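Local coordinates for SidF, inhibitor of growth family, member 3 (PDB 4FYE), which is a Legionella phosphoinositide phosphatase, probably removing a phosphate from the inositol ring of membrane phosphoinositide lipids, at residues K374-D385 against V436-F444. The protein carries 1 engineered substitution. Residues are numbered along the deposited sequence; the frame is centred on the assembly and turned at random.
Sequences KEQFEYVRQMMD and VTKNQNARF
K374 and V436 open the contact, the lysine's aliphatic CD lying loosely beside CG2 of the valine while K374 NZ turns to E378 OE2, a salt bridge of 3.0 Å within the helix. One turn on, F377 carries the apolar half. With CG anti to the backbone N (chi1 160°), its ring reaches across to V436 and T437, where T437 CG2 sits over the middle of one face, 4.0 Å from the ring centroid, in a CH-pi contact. V436 CG1 lies 3.8 Å from F377 CD2, and Q440 CB meets CZ at the ring edge. R381 follows; its CD packs 3.5 Å from Q440 OE1, and its guanidinium bonds D385 through NE and, weakly, NH2, while NH2 also pairs with E543 of helix 522-583. D385 closes the series. R443, extended from CG to NE, comes from the opposite direction and gives NH2 to D385 OD1 at 3.0 Å in a nearly straight bond (166°), entering from above the carboxylate plane; NH1 adds a weak bond to OD2. D385 OD2, accepting from R381 NE as well, thus joins the two arginines. R443 NH1 also reaches a lone pair of Q440 OE1 (2.8 Å), helping to hold the guanidinium's orientation; Y547 OH bonds that oxygen too, and M414 O of strand 402-416 holds Q440 NE2. Segments 374-385 and 438-444, axes 12.4 Å apart at 44°, form a helix pair against strand 402-416 of a mixed four-stranded sheet, with F377 packing at one end and a buried Arg-Asp-Arg salt-bridge network at the other.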
loop_
_atom_site.group_PDB
_atom_site.type_symbol
_atom_site.label_atom_id
_atom_site.label_comp_id
_atom_site.label_asym_id
_atom_site.label_seq_id
_atom_site.Cartn_x
_atom_site.Cartn_y
_atom_site.Cartn_z
ATOM N N LYS A 374 -11.462 14.420 -4.021
ATOM C CA LYS A 374 -10.834 15.337 -4.959
ATOM C C LYS A 374 -9.524 15.877 -4.389
ATOM O O LYS A 374 -8.503 15.887 -5.092
ATOM C CB LYS A 374 -11.802 16.427 -5.486
ATOM C CG LYS A 374 -11.125 17.592 -6.231
ATOM C CD LYS A 374 -11.808 17.960 -7.543
ATOM C CE LYS A 374 -12.120 19.455 -7.717
ATOM N NZ LYS A 374 -10.971 20.404 -7.899
ATOM N N GLU A 375 -9.535 16.263 -3.113
ATOM C CA GLU A 375 -8.284 16.720 -2.461
ATOM C C GLU A 375 -7.283 15.590 -2.311
ATOM O O GLU A 375 -6.085 15.780 -2.527
ATOM C CB GLU A 375 -8.557 17.376 -1.110
ATOM C CG GLU A 375 -9.229 18.743 -1.245
ATOM C CD GLU A 375 -10.731 18.657 -1.638
ATOM O OE1 GLU A 375 -11.520 17.836 -1.088
ATOM O OE2 GLU A 375 -11.131 19.450 -2.509
ATOM N N GLN A 376 -7.768 14.398 -1.998
ATOM C CA GLN A 376 -6.857 13.241 -1.813
ATOM C C GLN A 376 -6.084 13.030 -3.055
ATOM O O GLN A 376 -4.947 12.538 -3.022
ATOM C CB GLN A 376 -7.603 11.955 -1.500
ATOM C CG GLN A 376 -8.372 11.997 -0.211
ATOM C CD GLN A 376 -9.136 10.701 0.029
ATOM O OE1 GLN A 376 -10.336 10.684 0.409
ATOM N NE2 GLN A 376 -8.457 9.614 -0.198
ATOM N N PHE A 377 -6.677 13.440 -4.168
ATOM C CA PHE A 377 -5.966 13.377 -5.427
ATOM C C PHE A 377 -5.110 14.619 -5.509
ATOM O O PHE A 377 -3.892 14.547 -5.623
ATOM C CB PHE A 377 -6.919 13.247 -6.631
ATOM C CG PHE A 377 -6.289 13.643 -7.937
ATOM C CD1 PHE A 377 -5.307 12.859 -8.508
ATOM C CD2 PHE A 377 -6.649 14.818 -8.565
ATOM C CE1 PHE A 377 -4.716 13.207 -9.709
ATOM C CE2 PHE A 377 -6.041 15.200 -9.767
ATOM C CZ PHE A 377 -5.071 14.386 -10.350
ATOM N N GLU A 378 -5.766 15.756 -5.413
ATOM C CA GLU A 378 -5.115 17.021 -5.723
ATOM C C GLU A 378 -3.941 17.415 -4.808
ATOM O O GLU A 378 -2.890 17.798 -5.316
ATOM C CB GLU A 378 -6.123 18.138 -5.859
ATOM C CG GLU A 378 -6.252 18.557 -7.300
ATOM C CD GLU A 378 -7.414 19.508 -7.545
ATOM O OE1 GLU A 378 -7.454 20.621 -6.940
ATOM O OE2 GLU A 378 -8.283 19.149 -8.375
ATOM N N TYR A 379 -4.082 17.251 -3.492
ATOM C CA TYR A 379 -3.034 17.656 -2.563
ATOM C C TYR A 379 -1.808 16.766 -2.623
ATOM O O TYR A 379 -0.677 17.218 -2.391
ATOM C CB TYR A 379 -3.564 17.642 -1.151
ATOM C CG TYR A 379 -4.558 18.731 -0.839
ATOM C CD1 TYR A 379 -5.190 19.444 -1.859
ATOM C CD2 TYR A 379 -4.864 19.063 0.471
ATOM C CE1 TYR A 379 -6.086 20.464 -1.589
ATOM C CE2 TYR A 379 -5.810 20.030 0.733
ATOM C CZ TYR A 379 -6.388 20.719 -0.304
ATOM O OH TYR A 379 -7.242 21.695 -0.055
ATOM N N VAL A 380 -2.034 15.490 -2.901
ATOM C CA VAL A 380 -0.964 14.529 -2.790
ATOM C C VAL A 380 -0.178 14.679 -4.066
ATOM O O VAL A 380 1.058 14.835 -4.035
ATOM C CB VAL A 380 -1.502 13.090 -2.562
ATOM C CG1 VAL A 380 -0.437 12.065 -2.889
ATOM C CG2 VAL A 380 -2.023 12.886 -1.139
ATOM N N ARG A 381 -0.886 14.715 -5.191
ATOM C CA ARG A 381 -0.234 14.932 -6.482
ATOM C C ARG A 381 0.595 16.243 -6.534
ATOM O O ARG A 381 1.668 16.279 -7.093
ATOM C CB ARG A 381 -1.263 14.778 -7.611
ATOM C CG ARG A 381 -1.258 15.840 -8.679
ATOM C CD ARG A 381 -0.221 15.581 -9.734
ATOM N NE ARG A 381 0.526 16.797 -10.039
ATOM C CZ ARG A 381 0.226 18.051 -9.676
ATOM N NH1 ARG A 381 -0.858 18.339 -8.968
ATOM N NH2 ARG A 381 1.032 19.040 -10.032
ATOM N N GLN A 382 0.142 17.285 -5.869
ATOM C CA GLN A 382 0.874 18.548 -5.848
ATOM C C GLN A 382 2.136 18.468 -4.956
ATOM O O GLN A 382 3.235 18.941 -5.346
ATOM C CB GLN A 382 -0.100 19.639 -5.403
ATOM C CG GLN A 382 0.492 20.938 -4.908
ATOM C CD GLN A 382 -0.553 22.035 -4.706
ATOM O OE1 GLN A 382 -0.244 23.223 -4.900
ATOM N NE2 GLN A 382 -1.799 21.649 -4.349
ATOM N N MET A 383 1.996 17.853 -3.778
ATOM C CA MET A 383 3.144 17.695 -2.872
ATOM C C MET A 383 4.216 16.684 -3.415
ATOM O O MET A 383 5.411 16.923 -3.320
ATOM C CB MET A 383 2.693 17.421 -1.421
ATOM C CG MET A 383 1.594 18.341 -0.890
ATOM S SD MET A 383 1.878 20.154 -0.884
ATOM C CE MET A 383 2.058 20.535 -2.596
ATOM N N MET A 384 3.779 15.583 -4.012
ATOM C CA MET A 384 4.704 14.710 -4.720
ATOM C C MET A 384 5.497 15.477 -5.762
ATOM O O MET A 384 6.730 15.317 -5.849
ATOM C CB MET A 384 3.990 13.484 -5.364
ATOM C CG MET A 384 3.500 12.427 -4.366
ATOM S SD MET A 384 2.712 11.033 -5.220
ATOM C CE MET A 384 4.164 10.552 -6.121
ATOM N N ASP A 385 4.812 16.296 -6.562
ATOM C CA ASP A 385 5.507 17.088 -7.614
ATOM C C ASP A 385 6.325 18.251 -7.032
ATOM O O ASP A 385 7.277 18.717 -7.671
ATOM C CB ASP A 385 4.537 17.618 -8.689
ATOM C CG ASP A 385 4.401 16.685 -9.913
ATOM O OD1 ASP A 385 5.335 15.890 -10.234
ATOM O OD2 ASP A 385 3.318 16.759 -10.566
ATOM N N VAL A 436 -11.239 15.255 -14.063
ATOM C CA VAL A 436 -10.318 15.730 -13.046
ATOM C C VAL A 436 -8.877 15.156 -13.158
ATOM O O VAL A 436 -7.937 15.857 -12.871
ATOM C CB VAL A 436 -10.830 15.375 -11.628
ATOM C CG1 VAL A 436 -9.774 15.772 -10.580
ATOM C CG2 VAL A 436 -12.138 16.082 -11.348
ATOM N N THR A 437 -8.723 13.886 -13.539
ATOM C CA THR A 437 -7.464 13.147 -13.472
ATOM C C THR A 437 -6.930 12.937 -14.892
ATOM O O THR A 437 -5.835 12.350 -15.058
ATOM C CB THR A 437 -7.671 11.711 -12.879
ATOM O OG1 THR A 437 -8.661 11.032 -13.691
ATOM C CG2 THR A 437 -8.096 11.743 -11.415
ATOM N N LYS A 438 -7.714 13.345 -15.898
ATOM C CA LYS A 438 -7.338 13.184 -17.326
ATOM C C LYS A 438 -5.880 13.595 -17.572
ATOM O O LYS A 438 -5.091 12.786 -18.072
ATOM C CB LYS A 438 -8.287 13.969 -18.255
ATOM C CG LYS A 438 -8.324 13.484 -19.714
ATOM C CD LYS A 438 -8.723 14.576 -20.740
ATOM C CE LYS A 438 -7.579 15.142 -21.634
ATOM N NZ LYS A 438 -6.155 14.799 -21.259
ATOM N N ASN A 439 -5.534 14.847 -17.229
ATOM C CA ASN A 439 -4.171 15.368 -17.440
ATOM C C ASN A 439 -3.042 14.541 -16.757
ATOM O O ASN A 439 -2.001 14.208 -17.401
ATOM C CB ASN A 439 -4.078 16.848 -17.009
ATOM C CG ASN A 439 -4.683 17.814 -18.061
ATOM O OD1 ASN A 439 -4.966 17.435 -19.211
ATOM N ND2 ASN A 439 -4.883 19.068 -17.662
ATOM N N GLN A 440 -3.237 14.216 -15.468
ATOM C CA GLN A 440 -2.147 13.645 -14.677
ATOM C C GLN A 440 -1.924 12.240 -15.161
ATOM O O GLN A 440 -0.797 11.773 -15.229
ATOM C CB GLN A 440 -2.457 13.712 -13.194
ATOM C CG GLN A 440 -1.413 13.088 -12.260
ATOM C CD GLN A 440 0.030 13.431 -12.607
ATOM O OE1 GLN A 440 0.358 14.540 -13.071
ATOM N NE2 GLN A 440 0.887 12.466 -12.423
ATOM N N ASN A 441 -2.990 11.609 -15.624
ATOM C CA ASN A 441 -2.913 10.218 -16.034
ATOM C C ASN A 441 -2.201 10.049 -17.376
ATOM O O ASN A 441 -1.290 9.187 -17.527
ATOM C CB ASN A 441 -4.307 9.569 -15.997
ATOM C CG ASN A 441 -4.745 9.224 -14.578
ATOM O OD1 ASN A 441 -3.923 9.141 -13.663
ATOM N ND2 ASN A 441 -6.050 9.035 -14.385
ATOM N N ALA A 442 -2.543 10.913 -18.317
ATOM C CA ALA A 442 -1.720 11.040 -19.530
ATOM C C ALA A 442 -0.213 11.461 -19.278
ATOM O O ALA A 442 0.722 10.838 -19.809
ATOM C CB ALA A 442 -2.400 11.935 -20.570
ATOM N N ARG A 443 0.044 12.489 -18.477
ATOM C CA ARG A 443 1.409 12.741 -18.028
ATOM C C ARG A 443 2.088 11.443 -17.520
ATOM O O ARG A 443 3.150 11.029 -18.047
ATOM C CB ARG A 443 1.362 13.771 -16.919
ATOM C CG ARG A 443 2.712 14.126 -16.281
ATOM C CD ARG A 443 2.625 15.549 -15.747
ATOM N NE ARG A 443 3.834 15.928 -15.058
ATOM C CZ ARG A 443 4.065 15.720 -13.768
ATOM N NH1 ARG A 443 3.133 15.166 -13.010
ATOM N NH2 ARG A 443 5.225 16.128 -13.237
ATOM N N PHE A 444 1.462 10.804 -16.520
ATOM C CA PHE A 444 1.968 9.551 -15.928
ATOM C C PHE A 444 2.239 8.503 -17.011
ATOM O O PHE A 444 3.305 7.896 -17.057
ATOM C CB PHE A 444 0.948 9.041 -14.903
ATOM C CG PHE A 444 1.289 7.700 -14.298
ATOM C CD1 PHE A 444 2.110 7.612 -13.189
ATOM C CD2 PHE A 444 0.762 6.529 -14.843
ATOM C CE1 PHE A 444 2.408 6.378 -12.625
ATOM C CE2 PHE A 444 1.035 5.309 -14.286
ATOM C CZ PHE A 444 1.870 5.226 -13.171
#